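Long-range contacts in SusD-like carbohydrate binding protein BF1063 (PDB 3I4G), which probably binds carbohydrate at the bacterial outer membrane, as a member of the SusD family of glycan-capturing proteins: residues A[55-60]-A[448-453]; A[280-285]-A[359-364]. All coordinates share one frame; numbering follows the deposited sequence.

Contact 1: A[55-60]-A[448-453]; sequences MMEHLS and LAMEGI
Leu448 reaches Glu57 through a single water, which lies 2.7 Å from Leu448 O and 2.9 Å from Glu57 OE2. With several acceptors competing for its two hydrogens, it probably shares them among these bonds. Ala449 takes the extended second position of a type II beta turn that runs from Leu448 to Glu451, where its small side chain needs little room. At the third position Met450, a selenomethionine here, adopts the left-handed backbone conformation (phi 74°) and presents its amide to the carboxylate: Met450 N donates to Glu57 OE2 at 2.8 Å, arriving from above the carboxylate plane. Its side chain doubles back through bends at chi2 and chi3, bringing SE to 3.9 Å from Glu57 CG, so the aliphatic part of the glutamate also has an apolar neighbour. The turn joins helices 433-447 and 454-461 in this largely helical SusD-family chain, and a glutamate from the 3-10 segment 55-59 fits beside it because a bend at chi2 (80°) swings its acceptor end onto the peptide N-H groups. Glu451 closes the turn, its own carboxylate directed to partners beyond the two segments, Lys364 among them. Gly452 has a positive phi of 84°, a conformation glycine takes easily; its N gives Glu57 OE1 a weak bond of 3.0 Å. Ile453 N, finally, donates to the water at 3.0 Å.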
HETATM    1  N   MSE A  55       4.372   3.681   3.281  1.00  8.85           N
HETATM    2  CA  MSE A  55       4.735   3.680   4.688  1.00  9.92           C
HETATM    3  C   MSE A  55       3.623   3.271   5.621  1.00 10.29           C
HETATM    4  O   MSE A  55       3.921   3.062   6.805  1.00 10.43           O
HETATM    5  CB  MSE A  55       5.321   5.024   5.087  1.00  9.95           C
HETATM    6  CG  MSE A  55       6.619   5.317   4.349  1.00  9.16           C
HETATM    7 SE   MSE A  55       7.443   6.978   4.889  0.75 10.56          SE
HETATM    8  CE  MSE A  55       9.107   6.752   4.062  1.00 16.28           C
HETATM    9  N   MSE A  56       2.399   3.060   5.141  1.00 10.57           N
HETATM   10  CA  MSE A  56       1.414   2.409   5.982  1.00  9.48           C
HETATM   11  C   MSE A  56       1.893   1.020   6.363  1.00  9.64           C
HETATM   12  O   MSE A  56       1.367   0.439   7.302  1.00 10.42           O
HETATM   13  CB  MSE A  56       0.031   2.285   5.328  1.00 14.27           C
HETATM   14  CG  MSE A  56      -0.705   3.550   5.254  1.00 13.22           C
HETATM   15 SE   MSE A  56      -2.602   3.257   4.923  0.75  9.15          SE
HETATM   16  CE  MSE A  56      -3.397   3.901   6.576  1.00 10.30           C
ATOM     17  N   GLU A  57       2.874   0.453   5.665  1.00  9.15           N
ATOM     18  CA  GLU A  57       3.382  -0.844   6.086  1.00  8.88           C
ATOM     19  C   GLU A  57       3.970  -0.763   7.497  1.00  9.71           C
ATOM     20  O   GLU A  57       4.024  -1.774   8.202  1.00  8.97           O
ATOM     21  CB  GLU A  57       4.432  -1.379   5.096  1.00 10.23           C
ATOM     22  CG  GLU A  57       4.332  -2.844   4.855  1.00 11.61           C
ATOM     23  CD  GLU A  57       3.264  -3.253   3.880  1.00 10.79           C
ATOM     24  OE1 GLU A  57       2.327  -2.498   3.593  1.00 13.20           O
ATOM     25  OE2 GLU A  57       3.319  -4.383   3.440  1.00 11.86           O
ATOM     26  N   HIS A  58       4.402   0.414   7.907  1.00  8.66           N
ATOM     27  CA  HIS A  58       4.888   0.628   9.275  1.00  9.08           C
ATOM     28  C   HIS A  58       3.852   0.414  10.356  1.00  6.82           C
ATOM     29  O   HIS A  58       4.213   0.277  11.537  1.00  8.82           O
ATOM     30  CB  HIS A  58       5.445   2.059   9.467  1.00  8.71           C
ATOM     31  CG  HIS A  58       6.536   2.419   8.526  1.00  9.10           C
ATOM     32  ND1 HIS A  58       7.074   3.687   8.471  1.00  9.85           N
ATOM     33  CD2 HIS A  58       7.128   1.706   7.540  1.00 10.30           C
ATOM     34  CE1 HIS A  58       8.005   3.713   7.525  1.00 11.84           C
ATOM     35  NE2 HIS A  58       8.043   2.534   6.931  1.00 12.57           N
ATOM     36  N   LEU A  59       2.579   0.398   9.971  1.00  8.94           N
ATOM     37  CA  LEU A  59       1.478   0.186  10.884  1.00  9.67           C
ATOM     38  C   LEU A  59       1.091  -1.272  10.970  1.00  9.36           C
ATOM     39  O   LEU A  59       0.155  -1.618  11.688  1.00  9.21           O
ATOM     40  CB  LEU A  59       0.264   0.975  10.374  1.00  8.60           C
ATOM     41  CG  LEU A  59       0.495   2.457  10.101  1.00 11.71           C
ATOM     42  CD1 LEU A  59      -0.839   3.131   9.678  1.00 12.73           C
ATOM     43  CD2 LEU A  59       1.143   3.197  11.290  1.00 12.85           C
ATOM     44  N   SER A  60       1.761  -2.120  10.202  1.00  9.38           N
ATOM     45  CA  SER A  60       1.428  -3.521  10.069  1.00  8.65           C
ATOM     46  C   SER A  60       2.505  -4.415  10.674  1.00  7.54           C
ATOM     47  O   SER A  60       3.555  -3.944  11.095  1.00  9.65           O
ATOM     48  CB  SER A  60       1.264  -3.901   8.587  1.00  8.93           C
ATOM     49  OG  SER A  60       2.492  -4.047   7.925  1.00  9.00           O
ATOM     50  N   LEU A 448       2.277  -8.832  -2.128  1.00  8.28           N
ATOM     51  CA  LEU A 448       2.106  -7.390  -1.999  1.00  8.11           C
ATOM     52  C   LEU A 448       2.924  -6.773  -0.893  1.00  8.80           C
ATOM     53  O   LEU A 448       2.727  -5.600  -0.580  1.00  9.22           O
ATOM     54  CB  LEU A 448       0.622  -7.080  -1.752  1.00  8.19           C
ATOM     55  CG  LEU A 448      -0.359  -7.580  -2.797  1.00  9.50           C
ATOM     56  CD1 LEU A 448      -1.809  -7.340  -2.311  1.00 11.20           C
ATOM     57  CD2 LEU A 448      -0.118  -6.933  -4.164  1.00 11.39           C
ATOM     58  N   ALA A 449       3.887  -7.486  -0.345  1.00  8.69           N
ATOM     59  CA  ALA A 449       4.658  -6.965   0.774  1.00  6.85           C
ATOM     60  C   ALA A 449       5.351  -5.648   0.456  1.00  8.55           C
ATOM     61  O   ALA A 449       5.988  -5.475  -0.589  1.00  9.02           O
ATOM     62  CB  ALA A 449       5.684  -8.012   1.276  1.00  9.30           C
HETATM   63  N   MSE A 450       5.257  -4.713   1.403  1.00  7.72           N
HETATM   64  CA  MSE A 450       5.872  -3.387   1.375  1.00  8.63           C
HETATM   65  C   MSE A 450       5.178  -2.425   0.423  1.00  9.24           C
HETATM   66  O   MSE A 450       5.721  -1.345   0.189  1.00 10.23           O
HETATM   67  CB  MSE A 450       7.377  -3.437   1.069  1.00  8.18           C
HETATM   68  CG  MSE A 450       8.169  -4.326   2.020  1.00  8.49           C
HETATM   69 SE   MSE A 450       7.960  -3.970   3.941  0.75  8.60          SE
HETATM   70  CE  MSE A 450       8.447  -2.095   3.868  1.00 14.93           C
ATOM     71  N   GLU A 451       3.957  -2.745  -0.044  1.00  8.95           N
ATOM     72  CA  GLU A 451       3.264  -1.878  -0.993  1.00  8.12           C
ATOM     73  C   GLU A 451       2.143  -1.074  -0.346  1.00  8.78           C
ATOM     74  O   GLU A 451       1.437  -0.352  -1.039  1.00  9.96           O
ATOM     75  CB  GLU A 451       2.692  -2.695  -2.162  1.00  8.83           C
ATOM     76  CG  GLU A 451       3.814  -3.398  -2.931  1.00  8.26           C
ATOM     77  CD  GLU A 451       3.376  -4.229  -4.097  1.00  8.91           C
ATOM     78  OE1 GLU A 451       2.523  -3.746  -4.884  1.00  9.62           O
ATOM     79  OE2 GLU A 451       3.898  -5.367  -4.239  1.00  8.33           O
ATOM     80  N   GLY A 452       2.005  -1.124   0.963  1.00  9.02           N
ATOM     81  CA  GLY A 452       1.015  -0.294   1.663  1.00  9.53           C
ATOM     82  C   GLY A 452      -0.387  -0.848   1.732  1.00  9.65           C
ATOM     83  O   GLY A 452      -1.334  -0.098   2.013  1.00 10.89           O
ATOM     84  N   ILE A 453      -0.557  -2.163   1.534  1.00  8.57           N
ATOM     85  CA  ILE A 453      -1.866  -2.813   1.536  1.00  9.09           C
ATOM     86  C   ILE A 453      -2.058  -3.695   2.773  1.00 10.18           C
ATOM     87  O   ILE A 453      -3.186  -4.051   3.124  1.00  9.66           O
ATOM     88  CB  ILE A 453      -2.036  -3.603   0.203  1.00  9.46           C
ATOM     89  CG1 ILE A 453      -1.895  -2.659  -0.972  1.00  9.84           C
ATOM     90  CG2 ILE A 453      -3.395  -4.315   0.163  1.00 10.66           C
ATOM     91  CD1 ILE A 453      -1.743  -3.378  -2.302  1.00  9.45           C
TER
HETATM   92  O   HOH W   1       1.262  -4.588   1.474  1.00  9.82           O

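Contact 2: A[280-285]-A[359-364]; sequences LVNPAA and GFMMRK
Val281 and Met362 are linked by polar means through one water, which donates to Val281 O at 2.7 Å and accepts from Met362 N at 2.8 Å. It takes the place of a direct backbone bond: none forms between the two strands, whose axes come within 4.8 Å but run at 121° to each other, and Pro283 has no N-H to offer. Val281 O has a second donor in Asn282 ND2, which stands above the carbonyl plane. The other end of that amide, Asn282 OD1, accepts from the backbone N of Arg357, so asparagine can serve a donor and an acceptor role at once.

Apolar and van der Waals contacts form the second group. Pro283 lays its ring on the opposite main chain, CD 3.6 Å from Met361 C, while its CB meets Phe360 CB at 3.8 Å; a rigid, compact ring suits such close backbone packing. Val281 CG1, anti to its own N (chi1 -178°), touches Met362 CB at 4.1 Å as the two side chains cross. The side chain of Met361, like Met362 a selenomethionine here, is folded on itself and runs alongside Asn282, with SE a plain van der Waals neighbour of Asn282 ND2 at 3.9 Å.

The aromatic contact is at an edge: Pro283 O lies near the plane of the Phe360 ring, 3.4 Å from CD2, and also accepts from Thr358 OG1.

Each strand has its own antiparallel partner, 63-65 for 281-283 and 323-325 for 360-362, so the contact packs one two-stranded sheet against another. The Phe360 side chain also touches Tyr325 of strand 323-325 and Ala475 of strand 471-476, and beyond Ala284, the N-cap residue, helix 285-288 begins.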
ATOM      1  N   LEU A 280      14.237   5.296   6.749  1.00  9.61           N
ATOM      2  CA  LEU A 280      12.966   5.404   7.509  1.00  9.54           C
ATOM      3  C   LEU A 280      12.138   4.120   7.471  1.00 10.48           C
ATOM      4  O   LEU A 280      11.476   3.796   8.440  1.00 10.66           O
ATOM      5  CB  LEU A 280      12.147   6.596   7.012  1.00  9.92           C
ATOM      6  CG  LEU A 280      10.863   6.884   7.805  1.00 11.59           C
ATOM      7  CD1 LEU A 280      11.142   7.062   9.284  1.00 13.32           C
ATOM      8  CD2 LEU A 280      10.108   8.100   7.272  1.00 12.70           C
ATOM      9  N   VAL A 281      12.139   3.414   6.328  1.00 10.50           N
ATOM     10  CA  VAL A 281      11.328   2.186   6.094  1.00 10.82           C
ATOM     11  C   VAL A 281      12.083   0.934   6.503  1.00 11.51           C
ATOM     12  O   VAL A 281      13.106   0.637   5.931  1.00 11.76           O
ATOM     13  CB  VAL A 281      10.905   2.080   4.618  1.00 13.50           C
ATOM     14  CG1 VAL A 281      10.041   0.843   4.424  1.00 16.26           C
ATOM     15  CG2 VAL A 281      10.198   3.344   4.198  1.00 12.96           C
ATOM     16  N   ASN A 282      11.627   0.217   7.550  1.00 11.17           N
ATOM     17  CA  ASN A 282      12.356  -0.928   8.116  1.00  9.73           C
ATOM     18  C   ASN A 282      11.515  -2.218   8.201  1.00  8.60           C
ATOM     19  O   ASN A 282      10.711  -2.380   9.126  1.00  9.06           O
ATOM     20  CB  ASN A 282      12.823  -0.575   9.551  1.00  9.52           C
ATOM     21  CG  ASN A 282      13.705   0.669   9.689  1.00  9.22           C
ATOM     22  OD1 ASN A 282      13.882   1.139  10.805  1.00  9.24           O
ATOM     23  ND2 ASN A 282      14.339   1.145   8.605  1.00 11.02           N
ATOM     24  N   PRO A 283      11.662  -3.140   7.240  1.00  8.07           N
ATOM     25  CA  PRO A 283      10.943  -4.416   7.331  1.00  7.05           C
ATOM     26  C   PRO A 283      11.244  -5.151   8.616  1.00  8.12           C
ATOM     27  O   PRO A 283      12.323  -5.037   9.162  1.00  8.92           O
ATOM     28  CB  PRO A 283      11.448  -5.186   6.102  1.00  9.21           C
ATOM     29  CG  PRO A 283      11.878  -4.104   5.126  1.00  8.89           C
ATOM     30  CD  PRO A 283      12.442  -3.017   6.010  1.00  8.14           C
ATOM     31  N   ALA A 284      10.268  -5.897   9.098  1.00  8.90           N
ATOM     32  CA  ALA A 284      10.366  -6.643  10.332  1.00  8.99           C
ATOM     33  C   ALA A 284      10.604  -8.130  10.142  1.00  8.43           C
ATOM     34  O   ALA A 284      10.328  -8.712   9.086  1.00  8.71           O
ATOM     35  CB  ALA A 284       9.069  -6.480  11.129  1.00 10.21           C
ATOM     36  N   ALA A 285      11.074  -8.779  11.205  1.00  7.98           N
ATOM     37  CA  ALA A 285      11.301 -10.230  11.202  1.00  8.26           C
ATOM     38  C   ALA A 285      10.069 -11.006  10.778  1.00  9.03           C
ATOM     39  O   ALA A 285      10.202 -12.006  10.087  1.00  9.41           O
ATOM     40  CB  ALA A 285      11.775 -10.740  12.585  1.00  8.44           C
ATOM     41  N   GLY A 359      17.465  -4.000  11.060  1.00  9.46           N
ATOM     42  CA  GLY A 359      18.467  -4.810  10.372  1.00  9.04           C
ATOM     43  C   GLY A 359      18.043  -5.136   8.952  1.00  9.21           C
ATOM     44  O   GLY A 359      18.841  -5.695   8.187  1.00 10.66           O
ATOM     45  N   PHE A 360      16.800  -4.822   8.588  1.00  9.28           N
ATOM     46  CA  PHE A 360      16.310  -4.984   7.215  1.00  7.86           C
ATOM     47  C   PHE A 360      16.099  -3.605   6.612  1.00  8.50           C
ATOM     48  O   PHE A 360      15.900  -2.595   7.317  1.00  8.32           O
ATOM     49  CB  PHE A 360      14.998  -5.753   7.172  1.00  9.04           C
ATOM     50  CG  PHE A 360      15.093  -7.181   7.661  1.00  8.13           C
ATOM     51  CD1 PHE A 360      15.717  -8.133   6.878  1.00  9.00           C
ATOM     52  CD2 PHE A 360      14.555  -7.574   8.886  1.00  7.18           C
ATOM     53  CE1 PHE A 360      15.785  -9.452   7.286  1.00  8.98           C
ATOM     54  CE2 PHE A 360      14.626  -8.894   9.290  1.00  8.23           C
ATOM     55  CZ  PHE A 360      15.252  -9.813   8.517  1.00  8.60           C
HETATM   56  N   MSE A 361      16.073  -3.601   5.293  1.00  7.35           N
HETATM   57  CA  MSE A 361      15.739  -2.445   4.493  1.00  7.34           C
HETATM   58  C   MSE A 361      14.846  -2.872   3.346  1.00  8.20           C
HETATM   59  O   MSE A 361      14.784  -4.058   3.006  1.00  7.88           O
HETATM   60  CB  MSE A 361      16.995  -1.782   3.970  1.00  7.88           C
HETATM   61  CG  MSE A 361      17.890  -1.183   5.036  1.00  8.07           C
HETATM   62 SE   MSE A 361      17.019   0.415   5.868  0.75 10.27          SE
HETATM   63  CE  MSE A 361      17.275   1.572   4.530  1.00 12.24           C
HETATM   64  N   MSE A 362      14.163  -1.904   2.730  1.00  7.98           N
HETATM   65  CA  MSE A 362      13.322  -2.190   1.569  1.00  8.28           C
HETATM   66  C   MSE A 362      14.104  -2.055   0.276  1.00  8.12           C
HETATM   67  O   MSE A 362      14.670  -1.021  -0.021  1.00  8.82           O
HETATM   68  CB  MSE A 362      12.108  -1.236   1.527  1.00  9.52           C
HETATM   69  CG  MSE A 362      11.191  -1.466   0.332  1.00  9.27           C
HETATM   70 SE   MSE A 362       9.599  -0.342   0.433  0.75  7.38          SE
HETATM   71  CE  MSE A 362      10.438   1.250  -0.028  1.00 10.16           C
ATOM     72  N   ARG A 363      14.097  -3.116  -0.521  1.00  7.57           N
ATOM     73  CA  ARG A 363      14.691  -3.125  -1.874  1.00  8.56           C
ATOM     74  C   ARG A 363      13.665  -2.690  -2.924  1.00  8.19           C
ATOM     75  O   ARG A 363      14.021  -2.063  -3.933  1.00  8.63           O
ATOM     76  CB  ARG A 363      15.227  -4.523  -2.222  1.00  8.20           C
ATOM     77  CG  ARG A 363      16.117  -4.526  -3.448  1.00  9.34           C
ATOM     78  CD  ARG A 363      16.530  -5.897  -3.911  1.00  8.14           C
ATOM     79  NE  ARG A 363      17.454  -6.607  -3.028  1.00  8.90           N
ATOM     80  CZ  ARG A 363      18.780  -6.502  -3.079  1.00  8.71           C
ATOM     81  NH1 ARG A 363      19.369  -5.622  -3.876  1.00  8.01           N
ATOM     82  NH2 ARG A 363      19.530  -7.235  -2.277  1.00  9.21           N
ATOM     83  N   LYS A 364      12.403  -3.045  -2.726  1.00  8.17           N
ATOM     84  CA  LYS A 364      11.323  -2.715  -3.662  1.00  6.96           C
ATOM     85  C   LYS A 364      11.300  -1.214  -3.911  1.00  9.11           C
ATOM     86  O   LYS A 364      11.536  -0.436  -2.996  1.00  8.95           O
ATOM     87  CB  LYS A 364       9.994  -3.191  -3.126  1.00  8.48           C
ATOM     88  CG  LYS A 364       8.826  -3.084  -4.098  1.00  8.23           C
ATOM     89  CD  LYS A 364       7.568  -3.787  -3.594  1.00  8.28           C
ATOM     90  CE  LYS A 364       7.619  -5.326  -3.798  1.00  9.60           C
ATOM     91  NZ  LYS A 364       6.398  -6.040  -3.312  1.00  7.84           N
TER
HETATM   92  O   HOH W   2      14.027   0.859   3.371  1.00  8.78           O

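In the fold
From the N terminus, the chain passes helix 50-54 and enters 55-60, the first half of contact 1, whose partner 448-453 arrives nearly four hundred residues later. Within that long loop lies the whole of contact 2, a much shorter closure between 280-285 and 359-364. Contact 1 thus ties an early 3-10 turn to the junction of helices 433-447 and 454-461, and contact 2 joins two small sheets. The two meet directly, their centres about 11 Å apart: Lys364 forms a salt bridge with Glu451 and probably a hydrogen bond with Ala449 O, while Val281 packs against both Met450 and His58.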